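Local structure of alpha-L-rhamnosidase (Aspergillus terreus, 6GSZ) at residues A[681-684]-A[685-689]; A[445-448]-A[449-453]; A[295-298]-A[299-302]; A[508-512]-A[513-517]; A[260-263]-A[264-267]. The protein probably catalyses the hydrolysis of terminal non-reducing alpha-L-rhamnose residues in alpha-L-rhamnosides. All coordinates share one frame; numbering follows the deposited sequence. Where two conformers were deposited one is given.

Five local contacts follow one another along the chain, and none nests in or crosses another. Contact 5 comes first, closing the tight loop of the hairpin made by strands 258-262 and 266-270. Contact 3 then forms the turn that carries strand 291-294 into strand 301-302, some 27 Å away between centres. The other three belong to the six-hairpin glycosidase region. Contact 2 is the last part of helix 437-453, close to the centre of the chain; contact 4 folds the loop between helices 488-503 and 530-542, its nearest atoms about 6 Å from contact 5; and contact 1 ends helix 671-687 far out, about 56 Å from contact 3 between centres.

Contact 1 (A[681-684]-A[685-689]); sequences LVNI and IKQND
Leu681 and Ile685 show how side chains one helical turn apart pack on the last turns of helix 671-687, which a Schellman motif brings to a close. Their side chains cross obliquely and meet through methyl groups, Leu681 CD1 lying 3.8 Å from Ile685 CD1. With CG1 of Ile685 beside its own backbone N (chi1 -69°), the branch runs back along the axis, and CG1 also rests 3.3 Å from Leu681 O. The pair faces helix 699-708, where both touch Leu706, and helix 656-664, where Leu681 meets Leu663. Asn683 and Gln687 repeat the spacing on the exposed side in a looser way. Their amide planes are 33° apart, and the nearest approach is between two oxygens, Asn683 OD1 and Gln687 OE1, 3.9 Å from each other. Gln687 bends at chi2, and its CG sits 3.2 Å from Asn683 O, the same carbonyl that accepts the Gln687 backbone N at 2.9 Å. Regular bonding then fades: Asn688 N reaches Ile684 O only weakly. Asp689, with positive phi, takes the C-prime position. The motif is completed by Tyr690 N bonding to Ile685 O and by Asp689 N bonding to Lys686 O at 3.0 Å.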
loop_
_atom_site.group_PDB
_atom_site.type_symbol
_atom_site.label_atom_id
_atom_site.label_comp_id
_atom_site.label_asym_id
_atom_site.label_seq_id
_atom_site.Cartn_x
_atom_site.Cartn_y
_atom_site.Cartn_z
ATOM N N LEU A 681 24.227 21.931 -10.100
ATOM C CA LEU A 681 22.984 21.611 -9.378
ATOM C C LEU A 681 23.028 22.218 -7.967
ATOM O O LEU A 681 22.068 22.880 -7.489
ATOM C CB LEU A 681 22.751 20.090 -9.361
ATOM C CG LEU A 681 21.546 19.643 -8.526
ATOM C CD1 LEU A 681 20.217 20.315 -8.944
ATOM C CD2 LEU A 681 21.396 18.107 -8.613
ATOM N N VAL A 682 24.147 22.005 -7.274
ATOM C CA VAL A 682 24.311 22.521 -5.897
ATOM C C VAL A 682 24.218 24.057 -5.913
ATOM O O VAL A 682 23.604 24.635 -5.003
ATOM C CB VAL A 682 25.633 22.052 -5.269
ATOM C CG1 VAL A 682 25.936 22.797 -3.972
ATOM C CG2 VAL A 682 25.624 20.553 -5.035
ATOM N N ASN A 683 24.812 24.698 -6.926
ATOM C CA ASN A 683 24.789 26.151 -7.041
ATOM C C ASN A 683 23.354 26.658 -7.239
ATOM O O ASN A 683 22.986 27.642 -6.572
ATOM C CB ASN A 683 25.704 26.639 -8.165
ATOM C CG ASN A 683 25.794 28.148 -8.211
ATOM O OD1 ASN A 683 26.229 28.764 -7.244
ATOM N ND2 ASN A 683 25.357 28.745 -9.303
ATOM N N ILE A 684 22.580 26.009 -8.126
ATOM C CA ILE A 684 21.163 26.390 -8.375
ATOM C C ILE A 684 20.353 26.256 -7.075
ATOM O O ILE A 684 19.539 27.137 -6.774
ATOM C CB ILE A 684 20.555 25.540 -9.515
ATOM C CG1 ILE A 684 21.053 26.025 -10.878
ATOM C CG2 ILE A 684 19.035 25.526 -9.432
ATOM C CD1 ILE A 684 21.133 24.929 -11.929
ATOM N N ILE A 685 20.586 25.170 -6.327
ATOM C CA ILE A 685 19.900 24.938 -5.064
ATOM C C ILE A 685 20.247 26.047 -4.059
ATOM O O ILE A 685 19.378 26.589 -3.389
ATOM C CB ILE A 685 20.221 23.528 -4.547
ATOM C CG1 ILE A 685 19.571 22.471 -5.448
ATOM C CG2 ILE A 685 19.850 23.377 -3.087
ATOM C CD1 ILE A 685 20.118 21.053 -5.245
ATOM N N LYS A 686 21.539 26.372 -3.961
ATOM C CA LYS A 686 22.019 27.402 -3.023
ATOM C C LYS A 686 21.418 28.774 -3.372
ATOM O O LYS A 686 20.992 29.520 -2.461
ATOM C CB LYS A 686 23.553 27.393 -2.958
ATOM C CG LYS A 686 24.173 28.467 -2.086
ATOM C CD LYS A 686 25.698 28.446 -2.090
ATOM C CE LYS A 686 26.270 29.591 -1.263
ATOM N NZ LYS A 686 27.726 29.454 -1.001
ATOM N N GLN A 687 21.355 29.099 -4.665
ATOM C CA GLN A 687 20.829 30.383 -5.122
ATOM C C GLN A 687 19.312 30.443 -4.898
ATOM O O GLN A 687 18.771 31.507 -4.775
ATOM C CB GLN A 687 21.234 30.648 -6.571
ATOM C CG GLN A 687 22.738 30.834 -6.752
ATOM C CD GLN A 687 23.394 31.803 -5.789
ATOM O OE1 GLN A 687 24.359 31.474 -5.081
ATOM N NE2 GLN A 687 22.879 33.024 -5.757
ATOM N N ASN A 688 18.670 29.279 -4.762
ATOM C CA ASN A 688 17.250 29.198 -4.429
ATOM C C ASN A 688 17.011 29.116 -2.922
ATOM O O ASN A 688 15.922 28.736 -2.499
ATOM C CB ASN A 688 16.646 27.960 -5.104
ATOM C CG ASN A 688 15.148 28.058 -5.306
ATOM O OD1 ASN A 688 14.673 29.107 -5.732
ATOM N ND2 ASN A 688 14.414 26.973 -5.049
ATOM N N ASP A 689 17.993 29.465 -2.090
ATOM C CA ASP A 689 17.900 29.406 -0.621
ATOM C C ASP A 689 17.502 27.999 -0.157
ATOM O O ASP A 689 16.805 27.829 0.842
ATOM C CB ASP A 689 16.956 30.487 -0.090
ATOM C CG ASP A 689 17.478 31.905 -0.213
ATOM O OD1 ASP A 689 18.711 32.095 -0.119
ATOM O OD2 ASP A 689 16.643 32.794 -0.408
#

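Contact 2 (A[445-448]-A[449-453]); sequences NILW and SMRGN
Arg451 reaches back one turn to pack against both Leu447 and Trp448, and the two partners hold it in different ways. Against Leu447 the fit is close and apolar: the leucine branch lies over one face of the guanidinium, with CD1 3.6 Å from Arg451 NE and CD2 3.7 Å from Arg451 CZ. The arginine comes to this spot with its chain extended from CG to NE, CG being anti to its own carbonyl carbon (chi1 -70°). Toward Trp448 the same group stands almost on edge, the planes 87° apart, so that a single nitrogen does most of the touching. Arg451 NH1 hovers over the indole face near its rim, 3.3 Å from Trp448 CE2, while Arg451 CZ sits 4.7 Å from the centroid of the six-membered ring: a cation-pi contact.

All three residues belong to the last turns of helix 437-453, in what is probably the (alpha/alpha)6 barrel of the six-hairpin glycosidases. Leu447 is buried against Ile484 of helix 471-484, whereas Trp448 and Arg451 are partly exposed, and an acetate ion, probably from the crystallisation liquor, lies about 3 Å from the arginine side chain between nearest atoms. Arg451 NE is bound to Tyr485 OH, which probably helps to fix the rotation of the guanidinium. On the buried side the polar groups are well supplied: Ser449 OG bonds to Asn760 and Thr738, and Ser449 O accepts Asn453 ND2 at 3.0 Å, in its carbonyl plane on a lone pair.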
loop_
_atom_site.group_PDB
_atom_site.type_symbol
_atom_site.label_atom_id
_atom_site.label_comp_id
_atom_site.label_asym_id
_atom_site.label_seq_id
_atom_site.Cartn_x
_atom_site.Cartn_y
_atom_site.Cartn_z
ATOM N N ASN A 445 4.878 11.738 9.520
ATOM C CA ASN A 445 3.895 12.214 8.547
ATOM C C ASN A 445 3.911 11.359 7.276
ATOM O O ASN A 445 2.835 11.085 6.707
ATOM C CB ASN A 445 4.115 13.677 8.162
ATOM C CG ASN A 445 3.829 14.636 9.300
ATOM O OD1 ASN A 445 3.457 14.229 10.421
ATOM N ND2 ASN A 445 4.050 15.918 9.023
ATOM N N ILE A 446 5.100 10.912 6.858
ATOM C CA ILE A 446 5.229 10.014 5.717
ATOM C C ILE A 446 4.564 8.671 6.011
ATOM O O ILE A 446 3.775 8.106 5.210
ATOM C CB ILE A 446 6.708 9.818 5.339
ATOM C CG1 ILE A 446 7.295 11.152 4.867
ATOM C CG2 ILE A 446 6.875 8.724 4.300
ATOM C CD1 ILE A 446 8.818 11.144 4.708
ATOM N N LEU A 447 4.819 8.180 7.202
ATOM C CA LEU A 447 4.187 6.937 7.683
ATOM C C LEU A 447 2.649 7.057 7.615
ATOM O O LEU A 447 1.967 6.118 7.121
ATOM C CB LEU A 447 4.661 6.695 9.119
ATOM C CG LEU A 447 3.960 5.610 9.924
ATOM C CD1 LEU A 447 4.172 4.237 9.348
ATOM C CD2 LEU A 447 4.372 5.681 11.388
ATOM N N TRP A 448 2.119 8.168 8.119
ATOM C CA TRP A 448 0.689 8.353 8.081
ATOM C C TRP A 448 0.147 8.522 6.653
ATOM O O TRP A 448 -1.006 8.083 6.402
ATOM C CB TRP A 448 0.268 9.517 8.989
ATOM C CG TRP A 448 0.194 9.116 10.425
ATOM C CD1 TRP A 448 1.103 9.385 11.410
ATOM C CD2 TRP A 448 -0.894 8.433 11.087
ATOM N NE1 TRP A 448 0.681 8.875 12.602
ATOM C CE2 TRP A 448 -0.580 8.362 12.460
ATOM C CE3 TRP A 448 -2.152 7.962 10.679
ATOM C CZ2 TRP A 448 -1.402 7.735 13.398
ATOM C CZ3 TRP A 448 -2.990 7.389 11.606
ATOM C CH2 TRP A 448 -2.617 7.265 12.945
ATOM N N SER A 449 0.885 9.184 5.749
ATOM C CA SER A 449 0.449 9.259 4.366
ATOM C C SER A 449 0.451 7.874 3.694
ATOM O O SER A 449 -0.402 7.568 2.825
ATOM C CB SER A 449 1.180 10.296 3.563
ATOM O OG SER A 449 0.736 11.594 3.897
ATOM N N MET A 450 1.423 7.028 4.041
ATOM C CA MET A 450 1.432 5.680 3.544
ATOM C C MET A 450 0.195 4.912 4.061
ATOM O O MET A 450 -0.486 4.217 3.272
ATOM C CB MET A 450 2.744 4.952 3.873
ATOM C CG MET A 450 2.701 3.469 3.452
ATOM S SD MET A 450 4.298 2.766 3.427
ATOM C CE MET A 450 3.828 1.178 2.730
ATOM N N ARG A 451 -0.019 4.984 5.369
ATOM C CA ARG A 451 -1.194 4.319 5.940
ATOM C C ARG A 451 -2.494 4.774 5.259
ATOM O O ARG A 451 -3.380 3.951 4.984
ATOM C CB ARG A 451 -1.289 4.615 7.434
ATOM C CG ARG A 451 -0.220 3.936 8.262
ATOM C CD ARG A 451 -0.178 4.490 9.668
ATOM N NE ARG A 451 0.745 3.763 10.503
ATOM C CZ ARG A 451 1.086 4.124 11.751
ATOM N NH1 ARG A 451 0.733 5.321 12.225
ATOM N NH2 ARG A 451 1.824 3.295 12.478
ATOM N N GLY A 452 -2.602 6.061 4.929
ATOM C CA GLY A 452 -3.828 6.531 4.404
ATOM C C GLY A 452 -4.114 6.048 2.980
ATOM O O GLY A 452 -5.277 6.003 2.543
ATOM N N ASN A 453 -3.043 5.749 2.243
ATOM C CA ASN A 453 -3.082 5.511 0.825
ATOM C C ASN A 453 -2.680 4.085 0.412
ATOM O O ASN A 453 -2.628 3.800 -0.800
ATOM C CB ASN A 453 -2.231 6.533 0.108
ATOM C CG ASN A 453 -2.861 7.904 0.124
ATOM O OD1 ASN A 453 -3.907 8.101 -0.527
ATOM N ND2 ASN A 453 -2.273 8.852 0.857
#

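Contact 3 (A[295-298]-A[299-302]); sequences SFPK and ERLA
Pro297 O accepts the backbone N of Arg300 at 3.2 Å, in a bond that is almost straight at hydrogen (176°) although the donor stands well above the carbonyl plane. Together with the bond from Leu301 N to Lys298 O, it defines a short 3-10 turn, which leads from strand 291-294 into strand 301-302 at one border of a mixed sheet. The turn brings Arg300 back over the proline that begins it. Its guanidinium presents one face to Pro297, CG standing 3.3 Å from Arg300 NE, so Pro297 CG rests on one face of the flat charged group, toward its rim. Two unusual torsions accompany this path: chi1 is -25°, and the chain bends at chi3 (143°). On past the proline, Arg300 NH1 approaches Phe296 CE1 at 3.9 Å, the guanidinium and ring planes being nearly perpendicular. Leu301 serves the apolar side. Its CD2 reaches the edge of the Phe296 ring near the ring plane, and both residues pack on strand 144-154. Lys298 runs beside Leu301, pointing the same way, and sends NZ to Ala114 O. Along this pair the closest approach of side chains is Lys298 CB to Leu301 CD1, at 3.9 Å.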
loop_
_atom_site.group_PDB
_atom_site.type_symbol
_atom_site.label_atom_id
_atom_site.label_comp_id
_atom_site.label_asym_id
_atom_site.label_seq_id
_atom_site.Cartn_x
_atom_site.Cartn_y
_atom_site.Cartn_z
ATOM N N SER A 295 -25.497 -13.994 -13.846
ATOM C CA SER A 295 -24.432 -14.632 -14.634
ATOM C C SER A 295 -23.064 -14.074 -14.229
ATOM O O SER A 295 -22.881 -12.870 -14.122
ATOM C CB SER A 295 -24.694 -14.418 -16.089
ATOM O OG SER A 295 -23.678 -14.969 -16.888
ATOM N N PHE A 296 -22.109 -14.982 -13.978
ATOM C CA PHE A 296 -20.773 -14.552 -13.485
ATOM C C PHE A 296 -19.724 -15.614 -13.789
ATOM O O PHE A 296 -19.912 -16.783 -13.441
ATOM C CB PHE A 296 -20.816 -14.323 -11.975
ATOM C CG PHE A 296 -19.506 -13.841 -11.425
ATOM C CD1 PHE A 296 -19.230 -12.491 -11.438
ATOM C CD2 PHE A 296 -18.595 -14.714 -10.854
ATOM C CE1 PHE A 296 -18.062 -12.002 -10.905
ATOM C CE2 PHE A 296 -17.417 -14.223 -10.331
ATOM C CZ PHE A 296 -17.153 -12.879 -10.371
ATOM N N PRO A 297 -18.596 -15.244 -14.435
ATOM C CA PRO A 297 -17.551 -16.230 -14.705
ATOM C C PRO A 297 -16.596 -16.479 -13.536
ATOM O O PRO A 297 -15.768 -15.600 -13.209
ATOM C CB PRO A 297 -16.832 -15.633 -15.917
ATOM C CG PRO A 297 -17.050 -14.159 -15.828
ATOM C CD PRO A 297 -18.318 -13.935 -15.042
ATOM N N LYS A 298 -16.708 -17.668 -12.929
ATOM C CA LYS A 298 -15.901 -18.042 -11.731
ATOM C C LYS A 298 -14.409 -18.168 -12.054
ATOM O O LYS A 298 -13.632 -18.329 -11.127
ATOM C CB LYS A 298 -16.416 -19.353 -11.128
ATOM C CG LYS A 298 -17.767 -19.240 -10.436
ATOM C CD LYS A 298 -18.107 -20.480 -9.661
ATOM C CE LYS A 298 -19.391 -20.378 -8.896
ATOM N NZ LYS A 298 -20.554 -20.385 -9.810
ATOM N N GLU A 299 -14.028 -18.053 -13.339
ATOM C CA GLU A 299 -12.611 -18.118 -13.740
ATOM C C GLU A 299 -11.846 -16.892 -13.237
ATOM O O GLU A 299 -10.630 -16.965 -13.134
ATOM C CB GLU A 299 -12.473 -18.252 -15.269
ATOM C CG GLU A 299 -12.910 -19.620 -15.765
ATOM C CD GLU A 299 -14.411 -19.846 -15.933
ATOM O OE1 GLU A 299 -15.227 -18.845 -15.826
ATOM O OE2 GLU A 299 -14.782 -21.032 -16.179
ATOM N N ARG A 300 -12.538 -15.781 -12.916
ATOM C CA ARG A 300 -11.832 -14.581 -12.454
ATOM C C ARG A 300 -11.521 -14.638 -10.955
ATOM O O ARG A 300 -10.775 -13.759 -10.466
ATOM C CB ARG A 300 -12.596 -13.292 -12.754
ATOM C CG ARG A 300 -13.558 -13.350 -13.920
ATOM C CD ARG A 300 -14.613 -12.264 -13.784
ATOM N NE ARG A 300 -14.972 -11.683 -15.077
ATOM C CZ ARG A 300 -16.014 -10.909 -15.297
ATOM N NH1 ARG A 300 -16.763 -10.500 -14.282
ATOM N NH2 ARG A 300 -16.347 -10.542 -16.528
ATOM N N LEU A 301 -12.095 -15.612 -10.237
ATOM C CA LEU A 301 -11.953 -15.614 -8.787
ATOM C C LEU A 301 -10.513 -15.968 -8.375
ATOM O O LEU A 301 -9.947 -16.918 -8.914
ATOM C CB LEU A 301 -12.980 -16.548 -8.142
ATOM C CG LEU A 301 -14.429 -16.095 -8.291
ATOM C CD1 LEU A 301 -15.369 -17.225 -7.984
ATOM C CD2 LEU A 301 -14.727 -14.872 -7.460
ATOM N N ALA A 302 -9.982 -15.185 -7.425
ATOM C CA ALA A 302 -8.606 -15.351 -6.995
ATOM C C ALA A 302 -8.508 -15.181 -5.477
ATOM O O ALA A 302 -9.174 -14.347 -4.868
ATOM C CB ALA A 302 -7.710 -14.328 -7.656
#

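Contact 4 (A[508-512]-A[513-517]); sequences SLPYV and IPNIH
An Asx turn organises the loop between helices 488-503 and 530-542, beside the pocket that holds a glucose. Asn515 OD1 accepts the backbone N of His517 at 2.9 Å, the donor lying well above the amide plane. The same oxygen faces a water at 2.8 Å, and this water also accepts Val512 N at 3.0 Å and bonds to His517 ND1 at 3.1 Å. One water thus joins the two halves of the loop, while the protein itself meets across the turn mostly through apolar surfaces.

Asn515 CG lies anti to its own backbone N (chi1 174°), which brings this amide carbon to 3.5 Å from Pro510 CB, the two side chains crossing at about a right angle. A bent CA-H...O contact joins Asn515 CA to Val512 O at 3.2 Å. Val512 turns CG2 toward both the Pro514 carbonyl and the imidazole, CG2 being 3.9 Å from His517 ND1. On the other flank, Ile513 CD1 lies between Leu509 CD1, at 3.9 Å, and Pro510 CD, and the group packs on helices 488-503 and 471-484. The peptide bond before Pro514 is cis, and the chain turns back here.

Val512 also touches Trp470, and Tyr511 meets Trp578 edge-to-face, both tryptophans lining the glucose pocket. With ND1 engaged by the water and, weakly, by Glu521, the imidazole is probably limited in its rotation, and the water probably helps to hold the two halves of the loop together, alongside the direct packing.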
loop_
_atom_site.group_PDB
_atom_site.type_symbol
_atom_site.label_atom_id
_atom_site.label_comp_id
_atom_site.label_asym_id
_atom_site.label_seq_id
_atom_site.Cartn_x
_atom_site.Cartn_y
_atom_site.Cartn_z
ATOM N N SER A 508 0.390 -0.318 -23.647
ATOM C CA SER A 508 0.543 0.857 -22.832
ATOM C C SER A 508 -0.160 0.633 -21.486
ATOM O O SER A 508 -1.115 -0.098 -21.364
ATOM C CB SER A 508 -0.049 2.060 -23.571
ATOM O OG SER A 508 0.229 3.236 -22.856
ATOM N N LEU A 509 0.303 1.303 -20.447
ATOM C CA LEU A 509 -0.292 1.217 -19.127
ATOM C C LEU A 509 -1.300 2.349 -18.952
ATOM O O LEU A 509 -0.979 3.517 -19.140
ATOM C CB LEU A 509 0.810 1.294 -18.070
ATOM C CG LEU A 509 0.385 0.995 -16.650
ATOM C CD1 LEU A 509 -0.031 -0.469 -16.495
ATOM C CD2 LEU A 509 1.509 1.369 -15.690
ATOM N N PRO A 510 -2.565 2.046 -18.596
ATOM C CA PRO A 510 -3.500 3.107 -18.224
ATOM C C PRO A 510 -2.936 3.944 -17.080
ATOM O O PRO A 510 -2.114 3.479 -16.310
ATOM C CB PRO A 510 -4.764 2.375 -17.819
ATOM C CG PRO A 510 -4.673 1.082 -18.560
ATOM C CD PRO A 510 -3.196 0.719 -18.546
ATOM N N TYR A 511 -3.377 5.182 -16.976
ATOM C CA TYR A 511 -2.882 6.082 -15.940
ATOM C C TYR A 511 -3.154 5.585 -14.528
ATOM O O TYR A 511 -2.359 5.798 -13.625
ATOM C CB TYR A 511 -3.402 7.508 -16.134
ATOM C CG TYR A 511 -3.025 8.122 -17.461
ATOM C CD1 TYR A 511 -1.919 7.711 -18.199
ATOM C CD2 TYR A 511 -3.748 9.213 -17.921
ATOM C CE1 TYR A 511 -1.656 8.277 -19.435
ATOM C CE2 TYR A 511 -3.470 9.803 -19.133
ATOM C CZ TYR A 511 -2.419 9.340 -19.896
ATOM O OH TYR A 511 -2.150 9.906 -21.112
ATOM N N VAL A 512 -4.345 5.008 -14.330
ATOM C CA VAL A 512 -4.712 4.455 -13.035
ATOM C C VAL A 512 -5.081 2.984 -13.164
ATOM O O VAL A 512 -5.571 2.553 -14.203
ATOM C CB VAL A 512 -5.858 5.216 -12.344
ATOM C CG1 VAL A 512 -5.548 6.703 -12.295
ATOM C CG2 VAL A 512 -7.233 5.005 -12.980
ATOM N N ILE A 513 -4.779 2.239 -12.096
ATOM C CA ILE A 513 -5.028 0.809 -12.016
ATOM C C ILE A 513 -5.669 0.521 -10.675
ATOM O O ILE A 513 -5.096 0.819 -9.608
ATOM C CB ILE A 513 -3.730 0.006 -12.088
ATOM C CG1 ILE A 513 -2.904 0.315 -13.341
ATOM C CG2 ILE A 513 -3.982 -1.479 -11.931
ATOM C CD1 ILE A 513 -3.500 -0.126 -14.683
ATOM N N PRO A 514 -6.873 -0.098 -10.628
ATOM C CA PRO A 514 -7.698 -0.497 -11.788
ATOM C C PRO A 514 -8.112 0.673 -12.690
ATOM O O PRO A 514 -8.238 1.829 -12.221
ATOM C CB PRO A 514 -8.952 -1.068 -11.114
ATOM C CG PRO A 514 -8.436 -1.613 -9.768
ATOM C CD PRO A 514 -7.436 -0.548 -9.347
ATOM N N ASN A 515 -8.228 0.362 -13.975
ATOM C CA ASN A 515 -8.460 1.383 -14.974
ATOM C C ASN A 515 -9.976 1.656 -15.120
ATOM O O ASN A 515 -10.673 0.835 -15.701
ATOM C CB ASN A 515 -7.854 0.964 -16.302
ATOM C CG ASN A 515 -8.178 1.923 -17.422
ATOM O OD1 ASN A 515 -8.354 3.113 -17.146
ATOM N ND2 ASN A 515 -8.147 1.404 -18.663
ATOM N N ILE A 516 -10.404 2.856 -14.719
ATOM C CA ILE A 516 -11.799 3.273 -14.844
ATOM C C ILE A 516 -11.997 4.155 -16.071
ATOM O O ILE A 516 -13.100 4.619 -16.282
ATOM C CB ILE A 516 -12.280 4.004 -13.576
ATOM C CG1 ILE A 516 -11.428 5.241 -13.245
ATOM C CG2 ILE A 516 -12.334 3.015 -12.448
ATOM C CD1 ILE A 516 -12.066 6.272 -12.352
ATOM N N HIS A 517 -10.940 4.456 -16.831
ATOM C CA HIS A 517 -10.942 5.490 -17.871
ATOM C C HIS A 517 -11.001 4.945 -19.306
ATOM O O HIS A 517 -11.010 5.761 -20.264
ATOM C CB HIS A 517 -9.722 6.415 -17.735
ATOM C CG HIS A 517 -9.715 7.188 -16.460
ATOM N ND1 HIS A 517 -8.580 7.403 -15.714
ATOM C CD2 HIS A 517 -10.708 7.836 -15.799
ATOM C CE1 HIS A 517 -8.888 8.129 -14.631
ATOM N NE2 HIS A 517 -10.185 8.390 -14.658
HETATM O O HOH W 1 -6.582 5.155 -16.291
#

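Contact 5 (A[260-263]-A[264-267]); sequences SSEI and YDGE
The carboxylates of Glu262 and Asp265 lie side by side and point the same way, their planes 73° apart, with Glu262 OE1 and Asp265 OD2 separated by 3.9 Å. Two like charges so close would be expected to repel, but a bridging water and a salt bridge probably ease the effect: the water donates to both Glu262 OE2 and Asp265 OD2, at 2.7 Å from each, and Asp265 OD1 pairs with Arg212 and also accepts Lys374 N. The Tyr264 hydroxyl bonds to Glu466 O and Gly214 N. These groups sit at the tip of a beta hairpin, whose antiparallel hydrogen-bonded pair is Glu262 with Gly266. Glu262 N reaches Gly266 O at 2.9 Å, and Glu262 O takes Gly266 N. On the face carrying Ser261 and Glu267, Ser261 OG donates to the anti lone pair of Glu267 OE1 at 2.7 Å. That oxygen also accepts Ser392 N, which is consistent with a second-shell role for Glu267 at the calcium site of Ser392. The hairpin pairs strands 258-262 and 266-270, and strand 266-270 continues the sheet by running parallel to strand 376-380.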
loop_
_atom_site.group_PDB
_atom_site.type_symbol
_atom_site.label_atom_id
_atom_site.label_comp_id
_atom_site.label_asym_id
_atom_site.label_seq_id
_atom_site.Cartn_x
_atom_site.Cartn_y
_atom_site.Cartn_z
ATOM N N SER A 260 -28.010 4.566 2.369
ATOM C CA SER A 260 -27.026 4.697 1.313
ATOM C C SER A 260 -25.650 4.567 1.956
ATOM O O SER A 260 -25.481 4.940 3.100
ATOM C CB SER A 260 -27.154 5.989 0.541
ATOM O OG SER A 260 -26.991 7.082 1.401
ATOM N N SER A 261 -24.696 4.048 1.195
ATOM C CA SER A 261 -23.297 3.985 1.688
ATOM C C SER A 261 -22.353 3.996 0.493
ATOM O O SER A 261 -22.392 3.067 -0.296
ATOM C CB SER A 261 -23.115 2.761 2.579
ATOM O OG SER A 261 -21.887 2.840 3.285
ATOM N N GLU A 262 -21.625 5.100 0.357
ATOM C CA GLU A 262 -20.885 5.440 -0.866
ATOM C C GLU A 262 -19.469 5.825 -0.451
ATOM O O GLU A 262 -19.292 6.516 0.525
ATOM C CB GLU A 262 -21.528 6.628 -1.582
ATOM C CG GLU A 262 -22.988 6.440 -1.886
ATOM C CD GLU A 262 -23.534 7.674 -2.544
ATOM O OE1 GLU A 262 -23.091 7.991 -3.687
ATOM O OE2 GLU A 262 -24.468 8.292 -1.925
ATOM N N ILE A 263 -18.494 5.365 -1.246
ATOM C CA ILE A 263 -17.064 5.640 -1.009
ATOM C C ILE A 263 -16.890 7.152 -0.802
ATOM O O ILE A 263 -16.303 7.619 0.194
ATOM C CB ILE A 263 -16.194 5.116 -2.180
ATOM C CG1 ILE A 263 -16.255 3.588 -2.338
ATOM C CG2 ILE A 263 -14.760 5.594 -2.061
ATOM C CD1 ILE A 263 -15.790 2.785 -1.139
ATOM N N TYR A 264 -17.354 7.934 -1.800
ATOM C CA TYR A 264 -17.101 9.390 -1.771
ATOM C C TYR A 264 -18.063 10.148 -0.865
ATOM O O TYR A 264 -17.672 10.983 -0.019
ATOM C CB TYR A 264 -17.137 10.034 -3.154
ATOM C CG TYR A 264 -16.077 9.577 -4.131
ATOM C CD1 TYR A 264 -14.870 8.980 -3.746
ATOM C CD2 TYR A 264 -16.312 9.734 -5.481
ATOM C CE1 TYR A 264 -13.945 8.595 -4.709
ATOM C CE2 TYR A 264 -15.395 9.375 -6.438
ATOM C CZ TYR A 264 -14.187 8.795 -6.054
ATOM O OH TYR A 264 -13.311 8.405 -7.036
ATOM N N ASP A 265 -19.369 9.910 -1.036
ATOM C CA ASP A 265 -20.313 10.795 -0.364
ATOM C C ASP A 265 -20.592 10.444 1.100
ATOM O O ASP A 265 -20.950 11.333 1.861
ATOM C CB ASP A 265 -21.602 10.963 -1.157
ATOM C CG ASP A 265 -21.479 11.889 -2.366
ATOM O OD1 ASP A 265 -20.446 12.625 -2.479
ATOM O OD2 ASP A 265 -22.407 11.844 -3.237
ATOM N N GLY A 266 -20.405 9.191 1.506
ATOM C CA GLY A 266 -20.599 8.760 2.868
ATOM C C GLY A 266 -21.824 7.858 3.011
ATOM O O GLY A 266 -22.357 7.326 2.050
ATOM N N GLU A 267 -22.233 7.691 4.255
ATOM C CA GLU A 267 -23.269 6.724 4.633
ATOM C C GLU A 267 -24.409 7.434 5.380
ATOM O O GLU A 267 -24.153 8.204 6.327
ATOM C CB GLU A 267 -22.707 5.631 5.543
ATOM C CG GLU A 267 -23.781 4.683 6.037
ATOM C CD GLU A 267 -23.281 3.362 6.598
ATOM O OE1 GLU A 267 -22.391 2.743 5.926
ATOM O OE2 GLU A 267 -23.690 3.025 7.750
HETATM O O HOH W 2 -24.644 8.215 0.705
HETATM O O HOH W 3 -20.434 9.070 -3.719
HETATM O O HOH W 4 -24.908 10.775 -2.854
HETATM O O HOH W 5 -16.096 9.782 1.886
#